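Side-chain contact in Mono(ADP-ribosyl)transferase SpvB (Salmonella typhimurium, PDB 2GWM), which probably transfers ADP-ribose from NAD(+) to an arginine of host actin, which antagonises actin polymerization: residues 63-68 with 107-112. Sequence-based numbering, arbitrary orientation.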
loop_
_atom_site.group_PDB
_atom_site.type_symbol
_atom_site.label_atom_id
_atom_site.label_comp_id
_atom_site.label_asym_id
_atom_site.label_seq_id
_atom_site.Cartn_x
_atom_site.Cartn_y
_atom_site.Cartn_z
ATOM N N ASP A 63 -9.651 -6.019 -12.243
ATOM C CA ASP A 63 -10.933 -5.483 -11.833
ATOM C C ASP A 63 -10.717 -4.526 -10.647
ATOM O O ASP A 63 -11.357 -3.519 -10.581
ATOM C CB ASP A 63 -11.873 -6.608 -11.407
ATOM C CG ASP A 63 -12.708 -7.154 -12.573
ATOM O OD1 ASP A 63 -12.863 -6.479 -13.580
ATOM O OD2 ASP A 63 -13.235 -8.292 -12.396
ATOM N N ILE A 64 -9.969 -4.974 -9.648
ATOM C CA ILE A 64 -9.716 -4.140 -8.480
ATOM C C ILE A 64 -9.046 -2.828 -8.892
ATOM O O ILE A 64 -9.497 -1.754 -8.435
ATOM C CB ILE A 64 -8.767 -4.892 -7.502
ATOM C CG1 ILE A 64 -9.438 -6.159 -6.922
ATOM C CG2 ILE A 64 -8.364 -3.921 -6.401
ATOM C CD1 ILE A 64 -8.458 -7.085 -6.328
ATOM N N ALA A 65 -8.042 -2.880 -9.774
ATOM C CA ALA A 65 -7.328 -1.688 -10.199
ATOM C C ALA A 65 -8.257 -0.746 -10.944
ATOM O O ALA A 65 -8.165 0.482 -10.846
ATOM C CB ALA A 65 -6.138 -2.041 -10.991
ATOM N N GLU A 66 -9.120 -1.306 -11.820
ATOM C CA GLU A 66 -10.039 -0.464 -12.581
ATOM C C GLU A 66 -11.070 0.157 -11.641
ATOM O O GLU A 66 -11.400 1.337 -11.826
ATOM C CB GLU A 66 -10.713 -1.272 -13.669
ATOM C CG GLU A 66 -11.824 -0.525 -14.372
ATOM C CD GLU A 66 -11.404 0.698 -15.097
ATOM O OE1 GLU A 66 -10.198 0.765 -15.454
ATOM O OE2 GLU A 66 -12.295 1.595 -15.278
ATOM N N GLY A 67 -11.590 -0.601 -10.668
ATOM C CA GLY A 67 -12.474 0.000 -9.709
ATOM C C GLY A 67 -11.795 1.186 -9.027
ATOM O O GLY A 67 -12.356 2.237 -8.864
ATOM N N LEU A 68 -10.556 0.980 -8.631
ATOM C CA LEU A 68 -9.821 2.036 -7.969
ATOM C C LEU A 68 -9.682 3.247 -8.851
ATOM O O LEU A 68 -9.928 4.383 -8.423
ATOM C CB LEU A 68 -8.454 1.518 -7.598
ATOM C CG LEU A 68 -7.525 2.458 -6.837
ATOM C CD1 LEU A 68 -8.057 2.865 -5.533
ATOM C CD2 LEU A 68 -6.182 1.812 -6.650
ATOM N N LYS A 107 5.505 -3.393 -6.139
ATOM C CA LYS A 107 4.755 -4.310 -7.004
ATOM C C LYS A 107 3.310 -4.580 -6.616
ATOM O O LYS A 107 2.548 -5.079 -7.418
ATOM C CB LYS A 107 5.491 -5.628 -7.096
ATOM C CG LYS A 107 6.832 -5.455 -7.852
ATOM C CD LYS A 107 7.466 -6.795 -8.087
ATOM C CE LYS A 107 8.886 -6.639 -8.610
ATOM N NZ LYS A 107 8.990 -6.193 -10.071
ATOM N N ALA A 108 2.979 -4.295 -5.395
ATOM C CA ALA A 108 1.689 -4.554 -4.819
ATOM C C ALA A 108 0.816 -3.289 -4.907
ATOM O O ALA A 108 1.300 -2.180 -5.176
ATOM C CB ALA A 108 1.877 -4.960 -3.352
ATOM N N PHE A 109 -0.459 -3.424 -4.539
ATOM C CA PHE A 109 -1.258 -2.247 -4.238
ATOM C C PHE A 109 -0.576 -1.567 -3.039
ATOM O O PHE A 109 -0.075 -2.252 -2.153
ATOM C CB PHE A 109 -2.673 -2.631 -3.925
ATOM C CG PHE A 109 -3.495 -3.048 -5.122
ATOM C CD1 PHE A 109 -4.271 -2.133 -5.774
ATOM C CD2 PHE A 109 -3.463 -4.326 -5.598
ATOM C CE1 PHE A 109 -5.051 -2.508 -6.846
ATOM C CE2 PHE A 109 -4.218 -4.707 -6.693
ATOM C CZ PHE A 109 -4.946 -3.790 -7.332
ATOM N N MET A 110 -0.554 -0.264 -3.045
ATOM C CA MET A 110 0.151 0.514 -1.989
ATOM C C MET A 110 -0.867 1.328 -1.196
ATOM O O MET A 110 -1.532 2.181 -1.738
ATOM C CB MET A 110 1.234 1.408 -2.572
ATOM C CG MET A 110 2.067 2.105 -1.459
ATOM S SD MET A 110 3.285 3.212 -2.209
ATOM C CE MET A 110 2.364 4.616 -2.669
ATOM N N SER A 111 -1.027 1.001 0.089
ATOM C CA SER A 111 -1.962 1.690 0.946
ATOM C C SER A 111 -1.268 2.803 1.743
ATOM O O SER A 111 -0.191 2.584 2.290
ATOM C CB SER A 111 -2.556 0.700 1.931
ATOM O OG SER A 111 -3.437 1.330 2.806
ATOM N N THR A 112 -1.913 3.945 1.793
ATOM C CA THR A 112 -1.380 5.144 2.465
ATOM C C THR A 112 -2.557 5.889 3.114
ATOM O O THR A 112 -3.700 5.571 2.856
ATOM C CB THR A 112 -0.697 6.112 1.474
ATOM O OG1 THR A 112 -1.665 6.759 0.636
ATOM C CG2 THR A 112 0.352 5.431 0.658
#
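Phe109 pushes the far end of its ring into the side of helix 50-69, where Ile64, Ala65 and Leu68 receive it. Its CG is anti to the carbonyl carbon (chi1 -74°), which sends the ring from the loop toward the helix. The closest touch is made by the CG2 methyl of Ile64, 3.5 Å from Phe109 CZ and 3.6 Å from Phe109 CE1, approaching the ring obliquely. In Ile64 this methyl extends anti to the backbone N (CG1 chi1 -65°), which leaves CG2 as the branch that reaches the phenyl tip. Ala65 N lies at the rim near the ring plane, 4.0 Å from Phe109 CZ; Ala65 CB, 4.2 Å from Phe109 CZ, sits off that plane. One turn on from Ile64, Leu68 adds a looser edge contact, CD2 to Phe109 CE1 at 4.5 Å. No hydrogen bond crosses here; the joint is apolar and largely buried. Tyr11 of helix 3-24 also meets the Phe109 ring, their planes inclined at about 45°. Ser111, a predicted active-site residue, hydrogen-bonds through OG to Glu148. In this ADP-ribosyltransferase domain of SpvB, the contact thus packs N-terminal helices against the loop residue leading into strand 110-112, which bears the first serine of the Ser-Thr-Ser motif of Arg-Ser-Glu-class ADP-ribosyltransferases.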